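Local atomic coordinates of elongation factor 1-gamma 1 (Saccharomyces cerevisiae, PDB entry 1NHY), a protein that is a subunit of the eukaryotic elongation factor 1 complex, with this N-terminal GST-like domain mediating its interaction with eEFB1 in protein synthesis. Residues 15-20 and 199-205; 49-53 and 66-70; 149-153 and 190-194. One frame throughout, in Å; residues are numbered along the deposited sequence.

Interaction 1 (15-20 and 199-205); sequences WVPRGL and PFLKDEY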
loop_
_atom_site.group_PDB
_atom_site.type_symbol
_atom_site.label_atom_id
_atom_site.label_comp_id
_atom_site.label_asym_id
_atom_site.label_seq_id
_atom_site.Cartn_x
_atom_site.Cartn_y
_atom_site.Cartn_z
ATOM N N TRP A 15 -4.142 4.012 -3.546
ATOM C CA TRP A 15 -4.789 4.225 -2.274
ATOM C C TRP A 15 -4.049 5.154 -1.321
ATOM O O TRP A 15 -4.577 6.205 -0.949
ATOM C CB TRP A 15 -5.060 2.873 -1.620
ATOM C CG TRP A 15 -6.088 2.045 -2.360
ATOM C CD1 TRP A 15 -6.492 2.186 -3.666
ATOM C CD2 TRP A 15 -6.805 0.926 -1.845
ATOM N NE1 TRP A 15 -7.413 1.220 -3.988
ATOM C CE2 TRP A 15 -7.623 0.433 -2.888
ATOM C CE3 TRP A 15 -6.835 0.283 -0.598
ATOM C CZ2 TRP A 15 -8.457 -0.667 -2.720
ATOM C CZ3 TRP A 15 -7.665 -0.816 -0.431
ATOM C CH2 TRP A 15 -8.465 -1.278 -1.486
ATOM N N VAL A 16 -2.832 4.793 -0.926
ATOM C CA VAL A 16 -2.097 5.648 0.005
ATOM C C VAL A 16 -1.945 7.086 -0.480
ATOM O O VAL A 16 -2.256 8.012 0.254
ATOM C CB VAL A 16 -0.713 5.068 0.348
ATOM C CG1 VAL A 16 0.080 6.071 1.176
ATOM C CG2 VAL A 16 -0.885 3.775 1.131
ATOM N N PRO A 17 -1.459 7.297 -1.709
ATOM C CA PRO A 17 -1.321 8.682 -2.163
ATOM C C PRO A 17 -2.616 9.440 -1.976
ATOM O O PRO A 17 -2.623 10.549 -1.433
ATOM C CB PRO A 17 -0.976 8.524 -3.627
ATOM C CG PRO A 17 -0.145 7.266 -3.616
ATOM C CD PRO A 17 -0.908 6.354 -2.698
ATOM N N ARG A 18 -3.720 8.833 -2.414
ATOM C CA ARG A 18 -5.024 9.471 -2.298
ATOM C C ARG A 18 -5.353 9.751 -0.836
ATOM O O ARG A 18 -5.767 10.865 -0.490
ATOM C CB ARG A 18 -6.112 8.604 -2.928
ATOM C CG ARG A 18 -7.469 9.295 -2.926
ATOM C CD ARG A 18 -8.518 8.492 -3.661
ATOM N NE ARG A 18 -8.339 8.583 -5.100
ATOM C CZ ARG A 18 -8.020 7.559 -5.879
ATOM N NH1 ARG A 18 -7.845 6.346 -5.350
ATOM N NH2 ARG A 18 -7.883 7.761 -7.191
ATOM N N GLY A 19 -5.162 8.742 0.016
ATOM C CA GLY A 19 -5.423 8.920 1.434
ATOM C C GLY A 19 -4.557 10.016 2.048
ATOM O O GLY A 19 -5.014 10.792 2.885
ATOM N N LEU A 20 -3.302 10.080 1.619
ATOM C CA LEU A 20 -2.357 11.065 2.120
ATOM C C LEU A 20 -2.841 12.455 1.848
ATOM O O LEU A 20 -2.730 13.338 2.697
ATOM C CB LEU A 20 -0.990 10.885 1.459
ATOM C CG LEU A 20 -0.127 9.728 1.969
ATOM C CD1 LEU A 20 1.105 9.589 1.092
ATOM C CD2 LEU A 20 0.258 9.979 3.418
ATOM N N PRO A 199 -7.612 7.591 8.931
ATOM C CA PRO A 199 -8.080 8.525 7.900
ATOM C C PRO A 199 -7.296 8.361 6.599
ATOM O O PRO A 199 -7.734 8.804 5.540
ATOM C CB PRO A 199 -7.835 9.887 8.526
ATOM C CG PRO A 199 -7.918 9.605 9.989
ATOM C CD PRO A 199 -7.189 8.309 10.142
ATOM N N PHE A 200 -6.133 7.723 6.694
ATOM C CA PHE A 200 -5.263 7.494 5.545
ATOM C C PHE A 200 -5.832 6.483 4.560
ATOM O O PHE A 200 -5.652 6.617 3.341
ATOM C CB PHE A 200 -3.911 6.961 6.020
ATOM C CG PHE A 200 -3.256 7.823 7.026
ATOM C CD1 PHE A 200 -2.523 8.931 6.631
ATOM C CD2 PHE A 200 -3.403 7.563 8.384
ATOM C CE1 PHE A 200 -1.942 9.782 7.577
ATOM C CE2 PHE A 200 -2.824 8.411 9.340
ATOM C CZ PHE A 200 -2.090 9.520 8.932
ATOM N N LEU A 201 -6.512 5.474 5.098
ATOM C CA LEU A 201 -7.048 4.394 4.291
ATOM C C LEU A 201 -8.541 4.129 4.429
ATOM O O LEU A 201 -9.135 3.429 3.610
ATOM C CB LEU A 201 -6.303 3.108 4.649
ATOM C CG LEU A 201 -4.819 2.991 4.349
ATOM C CD1 LEU A 201 -4.299 1.770 5.059
ATOM C CD2 LEU A 201 -4.586 2.886 2.863
ATOM N N LYS A 202 -9.132 4.664 5.484
ATOM C CA LYS A 202 -10.547 4.479 5.771
ATOM C C LYS A 202 -11.480 4.511 4.540
ATOM O O LYS A 202 -12.222 3.555 4.276
ATOM C CB LYS A 202 -10.938 5.537 6.800
ATOM C CG LYS A 202 -12.371 5.549 7.263
ATOM C CD LYS A 202 -12.495 6.439 8.502
ATOM C CE LYS A 202 -11.987 7.871 8.242
ATOM N NZ LYS A 202 -11.735 8.627 9.512
ATOM N N ASP A 203 -11.418 5.600 3.780
ATOM C CA ASP A 203 -12.252 5.798 2.588
ATOM C C ASP A 203 -11.932 4.850 1.436
ATOM O O ASP A 203 -12.648 4.818 0.443
ATOM C CB ASP A 203 -12.096 7.229 2.075
ATOM C CG ASP A 203 -12.130 8.253 3.185
ATOM O OD1 ASP A 203 -11.571 7.979 4.278
ATOM O OD2 ASP A 203 -12.702 9.343 2.957
ATOM N N GLU A 204 -10.851 4.094 1.551
ATOM C CA GLU A 204 -10.469 3.172 0.487
ATOM C C GLU A 204 -10.966 1.793 0.804
ATOM O O GLU A 204 -11.038 0.945 -0.073
ATOM C CB GLU A 204 -8.947 3.103 0.339
ATOM C CG GLU A 204 -8.353 3.910 -0.807
ATOM C CD GLU A 204 -8.543 5.416 -0.654
ATOM O OE1 GLU A 204 -8.181 5.984 0.415
ATOM O OE2 GLU A 204 -9.053 6.026 -1.625
ATOM N N TYR A 205 -11.316 1.562 2.059
ATOM C CA TYR A 205 -11.751 0.239 2.466
ATOM C C TYR A 205 -13.237 0.107 2.709
ATOM O O TYR A 205 -13.669 -0.738 3.498
ATOM C CB TYR A 205 -10.967 -0.182 3.711
ATOM C CG TYR A 205 -9.563 -0.631 3.399
ATOM C CD1 TYR A 205 -9.286 -1.974 3.184
ATOM C CD2 TYR A 205 -8.519 0.282 3.304
ATOM C CE1 TYR A 205 -8.007 -2.407 2.887
ATOM C CE2 TYR A 205 -7.230 -0.135 3.005
ATOM C CZ TYR A 205 -6.981 -1.488 2.800
ATOM O OH TYR A 205 -5.704 -1.940 2.537
#
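Trp-15 and Glu-204 meet where the two halves of a GST-like fold are joined: helix 12-24 belongs to the thioredoxin-like N-terminal half, and the loop following helix 186-197 to the helical C-terminal half. With CG of Trp-15 anti to its carbonyl carbon (chi1 -67°), the indole runs alongside the Glu-204 side chain, in the opposite direction, and turns one face to it. CG of Glu-204 lies over that face in a CH-pi contact, 3.6 Å from the centroid of the five-membered ring of Trp-15. The far end of the same indole turns its edge to the face of Tyr-205, a T-shaped pair with planes at 85° and 4.9 Å between the centroid of the six-membered ring and that of the tyrosine. The hydroxyl of Tyr-205 continues to Thr-170 of helix 160-175. Val-16, one residue on, adds a lighter apolar touch, CG2 to CD2 of Leu-201 at 4.2 Å. Arg-18 runs its aliphatic chain past the Glu-204 carboxylate, whose OE2 lies near the guanidinium plane in a long salt bridge to NH1 (3.9 Å); the stronger partner of this arginine is the carbonyl of Asn-9, bonded through NH2. At Gly-19 the absence of a side chain lets the backbones approach, CA to CA of Phe-200 at 4.4 Å. Here CA of Gly-19 makes a CA-H...O contact with O of Phe-200, 154° at the hydrogen, where a beta-carbon would collide with that oxygen. Leu-20 closes the series by bringing CD2 to 4.4 Å from CD1 of Phe-200.

Interaction 2 (49-53 and 66-70); sequences VPAFV and INYYL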
loop_
_atom_site.group_PDB
_atom_site.type_symbol
_atom_site.label_atom_id
_atom_site.label_comp_id
_atom_site.label_asym_id
_atom_site.label_seq_id
_atom_site.Cartn_x
_atom_site.Cartn_y
_atom_site.Cartn_z
ATOM N N VAL A 49 0.098 5.492 -13.872
ATOM C CA VAL A 49 -0.366 6.042 -12.611
ATOM C C VAL A 49 0.255 5.277 -11.428
ATOM O O VAL A 49 0.589 4.101 -11.571
ATOM C CB VAL A 49 -1.909 5.972 -12.601
ATOM C CG1 VAL A 49 -2.413 5.324 -11.345
ATOM C CG2 VAL A 49 -2.477 7.368 -12.779
ATOM N N PRO A 50 0.456 5.934 -10.259
ATOM C CA PRO A 50 0.184 7.316 -9.856
ATOM C C PRO A 50 1.084 8.314 -10.579
ATOM O O PRO A 50 2.250 8.035 -10.892
ATOM C CB PRO A 50 0.459 7.295 -8.354
ATOM C CG PRO A 50 0.193 5.898 -7.981
ATOM C CD PRO A 50 0.858 5.151 -9.082
ATOM N N ALA A 51 0.527 9.492 -10.813
ATOM C CA ALA A 51 1.214 10.560 -11.505
ATOM C C ALA A 51 0.958 11.869 -10.764
ATOM O O ALA A 51 -0.186 12.248 -10.519
ATOM C CB ALA A 51 0.684 10.650 -12.913
ATOM N N PHE A 52 2.020 12.565 -10.397
ATOM C CA PHE A 52 1.845 13.833 -9.712
ATOM C C PHE A 52 2.424 15.004 -10.503
ATOM O O PHE A 52 3.420 14.853 -11.209
ATOM C CB PHE A 52 2.507 13.807 -8.352
ATOM C CG PHE A 52 2.363 15.100 -7.612
ATOM C CD1 PHE A 52 1.186 15.405 -6.948
ATOM C CD2 PHE A 52 3.394 16.035 -7.611
ATOM C CE1 PHE A 52 1.036 16.622 -6.297
ATOM C CE2 PHE A 52 3.251 17.254 -6.962
ATOM C CZ PHE A 52 2.072 17.546 -6.305
ATOM N N VAL A 53 1.802 16.171 -10.368
ATOM C CA VAL A 53 2.261 17.365 -11.062
ATOM C C VAL A 53 2.156 18.542 -10.132
ATOM O O VAL A 53 1.063 18.915 -9.715
ATOM C CB VAL A 53 1.401 17.717 -12.261
ATOM C CG1 VAL A 53 2.021 18.875 -12.992
ATOM C CG2 VAL A 53 1.248 16.534 -13.160
ATOM N N ILE A 66 5.812 9.449 -5.042
ATOM C CA ILE A 66 4.720 10.367 -4.760
ATOM C C ILE A 66 4.335 10.376 -3.283
ATOM O O ILE A 66 4.141 11.445 -2.689
ATOM C CB ILE A 66 3.509 10.046 -5.626
ATOM C CG1 ILE A 66 3.905 10.219 -7.088
ATOM C CG2 ILE A 66 2.365 10.987 -5.289
ATOM C CD1 ILE A 66 3.065 9.461 -8.035
ATOM N N ASN A 67 4.243 9.191 -2.686
ATOM C CA ASN A 67 3.895 9.091 -1.277
ATOM C C ASN A 67 4.809 9.944 -0.437
ATOM O O ASN A 67 4.355 10.756 0.362
ATOM C CB ASN A 67 3.980 7.648 -0.812
ATOM C CG ASN A 67 2.768 6.846 -1.213
ATOM O OD1 ASN A 67 2.812 5.619 -1.264
ATOM N ND2 ASN A 67 1.670 7.536 -1.491
ATOM N N TYR A 68 6.106 9.762 -0.622
ATOM C CA TYR A 68 7.108 10.521 0.125
ATOM C C TYR A 68 6.975 12.014 -0.145
ATOM O O TYR A 68 6.992 12.832 0.777
ATOM C CB TYR A 68 8.507 10.060 -0.274
ATOM C CG TYR A 68 9.621 10.891 0.321
ATOM C CD1 TYR A 68 10.062 10.685 1.630
ATOM C CD2 TYR A 68 10.233 11.901 -0.427
ATOM C CE1 TYR A 68 11.079 11.457 2.175
ATOM C CE2 TYR A 68 11.249 12.681 0.109
ATOM C CZ TYR A 68 11.667 12.450 1.408
ATOM O OH TYR A 68 12.687 13.210 1.931
ATOM N N TYR A 69 6.851 12.360 -1.422
ATOM C CA TYR A 69 6.708 13.747 -1.804
ATOM C C TYR A 69 5.502 14.346 -1.077
ATOM O O TYR A 69 5.618 15.354 -0.373
ATOM C CB TYR A 69 6.497 13.861 -3.307
ATOM C CG TYR A 69 6.601 15.284 -3.802
ATOM C CD1 TYR A 69 7.833 15.811 -4.181
ATOM C CD2 TYR A 69 5.467 16.101 -3.904
ATOM C CE1 TYR A 69 7.944 17.112 -4.658
ATOM C CE2 TYR A 69 5.563 17.401 -4.379
ATOM C CZ TYR A 69 6.808 17.897 -4.762
ATOM O OH TYR A 69 6.920 19.162 -5.291
ATOM N N LEU A 70 4.341 13.723 -1.256
ATOM C CA LEU A 70 3.148 14.232 -0.603
ATOM C C LEU A 70 3.380 14.407 0.888
ATOM O O LEU A 70 3.104 15.469 1.448
ATOM C CB LEU A 70 1.971 13.293 -0.814
ATOM C CG LEU A 70 1.585 13.150 -2.268
ATOM C CD1 LEU A 70 0.689 11.942 -2.362
ATOM C CD2 LEU A 70 0.901 14.408 -2.787
#
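Phe-52 and Tyr-69 set their rings obliquely, with planes at 45° and centroids 5.2 Å apart. The touching atoms are CE2 of Phe-52 and CE2 of Tyr-69, 3.5 Å from one another, and the two side chains as a whole cross at about a right angle. Having CG anti to the backbone N (chi1 179°) carries the Phe-52 ring away from its strand, into the angle between Tyr-69 and Leu-70. On the Leu-70 side the meeting is between CE1 of the ring and CD2 of the leucine, at 4.2 Å. Ile-66 takes the base of the phenylalanine instead: its CG1 and CG2 both lie beside CB of Phe-52. The terminal CD1 of Ile-66 extends further, to CB of Pro-50, 3.4 Å away. No hydrogen bond crosses between the two segments; they meet through apolar side-chain contact. The axes of strand 51-53 and of helical segment 66-70 come within 9.9 Å, at 35°, while Leu-60 on the edge strand 59-61 also packs against Ile-66 and Tyr-69. A helix covering one face of a mixed four-stranded sheet, with cis Pro-50 just ahead of an antiparallel strand, is the signature of the thioredoxin-like half of glutathione S-transferases.

Interaction 3 (149-153 and 190-194); sequences NYTYL and RWFNT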
loop_
_atom_site.group_PDB
_atom_site.type_symbol
_atom_site.label_atom_id
_atom_site.label_comp_id
_atom_site.label_asym_id
_atom_site.label_seq_id
_atom_site.Cartn_x
_atom_site.Cartn_y
_atom_site.Cartn_z
ATOM N N ASN A 149 4.188 -8.665 19.251
ATOM C CA ASN A 149 4.606 -7.930 20.446
ATOM C C ASN A 149 4.655 -6.448 20.173
ATOM O O ASN A 149 5.056 -5.663 21.031
ATOM C CB ASN A 149 5.987 -8.388 20.897
ATOM C CG ASN A 149 6.172 -9.888 20.766
ATOM O OD1 ASN A 149 5.478 -10.677 21.429
ATOM N ND2 ASN A 149 7.103 -10.294 19.897
ATOM N N TYR A 150 4.255 -6.074 18.966
ATOM C CA TYR A 150 4.252 -4.681 18.566
ATOM C C TYR A 150 2.963 -4.310 17.822
ATOM O O TYR A 150 2.439 -5.072 17.007
ATOM C CB TYR A 150 5.490 -4.404 17.705
ATOM C CG TYR A 150 6.800 -4.620 18.448
ATOM C CD1 TYR A 150 7.463 -3.551 19.061
ATOM C CD2 TYR A 150 7.351 -5.898 18.567
ATOM C CE1 TYR A 150 8.633 -3.742 19.772
ATOM C CE2 TYR A 150 8.519 -6.102 19.281
ATOM C CZ TYR A 150 9.161 -5.019 19.886
ATOM O OH TYR A 150 10.325 -5.220 20.611
ATOM N N THR A 151 2.452 -3.127 18.119
ATOM C CA THR A 151 1.233 -2.671 17.490
ATOM C C THR A 151 1.418 -2.396 16.012
ATOM O O THR A 151 0.628 -2.845 15.176
ATOM C CB THR A 151 0.746 -1.373 18.117
ATOM O OG1 THR A 151 0.568 -1.563 19.522
ATOM C CG2 THR A 151 -0.563 -0.949 17.481
ATOM N N TYR A 152 2.459 -1.626 15.713
ATOM C CA TYR A 152 2.756 -1.236 14.353
ATOM C C TYR A 152 4.045 -1.883 13.919
ATOM O O TYR A 152 4.751 -2.457 14.748
ATOM C CB TYR A 152 2.832 0.281 14.284
ATOM C CG TYR A 152 1.546 0.898 14.761
ATOM C CD1 TYR A 152 0.348 0.582 14.132
ATOM C CD2 TYR A 152 1.522 1.794 15.833
ATOM C CE1 TYR A 152 -0.844 1.140 14.544
ATOM C CE2 TYR A 152 0.326 2.369 16.259
ATOM C CZ TYR A 152 -0.853 2.036 15.603
ATOM O OH TYR A 152 -2.045 2.617 15.968
ATOM N N LEU A 153 4.353 -1.787 12.628
ATOM C CA LEU A 153 5.545 -2.425 12.078
ATOM C C LEU A 153 6.899 -1.838 12.460
ATOM O O LEU A 153 7.774 -2.548 12.936
ATOM C CB LEU A 153 5.448 -2.474 10.559
ATOM C CG LEU A 153 4.236 -3.174 9.969
ATOM C CD1 LEU A 153 4.253 -3.057 8.444
ATOM C CD2 LEU A 153 4.250 -4.615 10.407
ATOM N N ARG A 190 -5.344 -8.093 13.516
ATOM C CA ARG A 190 -5.447 -6.993 14.462
ATOM C C ARG A 190 -4.917 -5.722 13.788
ATOM O O ARG A 190 -5.656 -4.748 13.579
ATOM C CB ARG A 190 -4.608 -7.304 15.700
ATOM C CG ARG A 190 -4.504 -6.147 16.658
ATOM C CD ARG A 190 -3.620 -6.485 17.832
ATOM N NE ARG A 190 -2.229 -6.713 17.457
ATOM C CZ ARG A 190 -1.463 -5.824 16.828
ATOM N NH1 ARG A 190 -1.945 -4.632 16.480
ATOM N NH2 ARG A 190 -0.193 -6.117 16.576
ATOM N N TRP A 191 -3.621 -5.775 13.449
ATOM C CA TRP A 191 -2.874 -4.713 12.789
ATOM C C TRP A 191 -3.586 -4.191 11.546
ATOM O O TRP A 191 -3.794 -2.984 11.389
ATOM C CB TRP A 191 -1.483 -5.256 12.404
ATOM C CG TRP A 191 -0.678 -4.401 11.418
ATOM C CD1 TRP A 191 -0.011 -3.229 11.685
ATOM C CD2 TRP A 191 -0.550 -4.618 9.999
ATOM N NE1 TRP A 191 0.510 -2.706 10.522
ATOM C CE2 TRP A 191 0.197 -3.532 9.475
ATOM C CE3 TRP A 191 -0.997 -5.620 9.126
ATOM C CZ2 TRP A 191 0.501 -3.415 8.108
ATOM C CZ3 TRP A 191 -0.697 -5.506 7.768
ATOM C CH2 TRP A 191 0.050 -4.407 7.273
ATOM N N PHE A 192 -3.951 -5.105 10.664
ATOM C CA PHE A 192 -4.603 -4.730 9.430
ATOM C C PHE A 192 -5.789 -3.803 9.658
ATOM O O PHE A 192 -5.847 -2.698 9.097
ATOM C CB PHE A 192 -5.048 -5.984 8.674
ATOM C CG PHE A 192 -5.566 -5.706 7.295
ATOM C CD1 PHE A 192 -4.775 -5.040 6.360
ATOM C CD2 PHE A 192 -6.849 -6.091 6.931
ATOM C CE1 PHE A 192 -5.253 -4.770 5.081
ATOM C CE2 PHE A 192 -7.336 -5.831 5.656
ATOM C CZ PHE A 192 -6.541 -5.164 4.729
ATOM N N ASN A 193 -6.721 -4.242 10.499
ATOM C CA ASN A 193 -7.928 -3.460 10.775
ATOM C C ASN A 193 -7.627 -2.093 11.375
ATOM O O ASN A 193 -8.261 -1.092 11.032
ATOM C CB ASN A 193 -8.870 -4.237 11.697
ATOM C CG ASN A 193 -9.166 -5.649 11.185
ATOM O OD1 ASN A 193 -9.384 -5.854 9.995
ATOM N ND2 ASN A 193 -9.184 -6.621 12.087
ATOM N N THR A 194 -6.648 -2.035 12.262
ATOM C CA THR A 194 -6.326 -0.754 12.853
ATOM C C THR A 194 -5.797 0.193 11.793
ATOM O O THR A 194 -6.038 1.400 11.850
ATOM C CB THR A 194 -5.262 -0.875 13.913
ATOM O OG1 THR A 194 -5.512 -2.037 14.707
ATOM C CG2 THR A 194 -5.284 0.361 14.793
#
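NH2 of Arg-190 is held by two backbone carbonyls, that of Leu-147 at the end of helix 126-147 and, in a weak bond of 2.9 Å bent to 116°, O of Tyr-150. NH1 of the same guanidinium gives a second weak bond, 3.4 Å long but straighter, to O of Thr-151, which lies at the edge of the group near its plane. A bend in the arginine chain at chi3 (65°) turns the guanidinium to meet these oxygens. An alanine here would take away all three donations and is likely to leave O of Leu-147 and the carbonyls of Tyr-150 and Thr-151 without this partner, and the loop freer to shift. Alongside, the indole of Trp-191 has O of Thr-151 near its edge and CD2 of Leu-153 over one face, toward its rim; CD1 of Leu-153 comes within 3.8 Å of CZ2 of Trp-191. Tyr-152 makes a slighter contact, its OH 4.1 Å from CG2 of Thr-194. The hydroxyl of Thr-194 turns back to its own helix, giving a bond to O of Arg-190. Around this loop the helices close in: OD1 of Asp-162 on helix 160-175 accepts from both N of Leu-153 and NE1 of Trp-191, while Phe-143 and Leu-147 of helix 126-147 pack on Leu-153.

Overall arrangement
The three contacts illustrate how chemistry follows place in a two-part fold. Interaction 2, buried and apolar, lies within the thioredoxin-like half; interaction 3, partly buried and with two weak arginine-to-carbonyl bonds across it, ties a loop to a helix within the C-terminal half; interaction 1, buried but mixing aromatic, aliphatic and charged groups, joins the halves. It touches both others: Val-16, Pro-17 and Leu-20 pack on Asn-67 of helix 63-73, and CE1 of Tyr-205 lies 3.6 Å from CZ of Phe-192 on helix 186-197. Interactions 2 and 3 do not meet, their centres about 26 Å apart on opposite sides of the chain's centre.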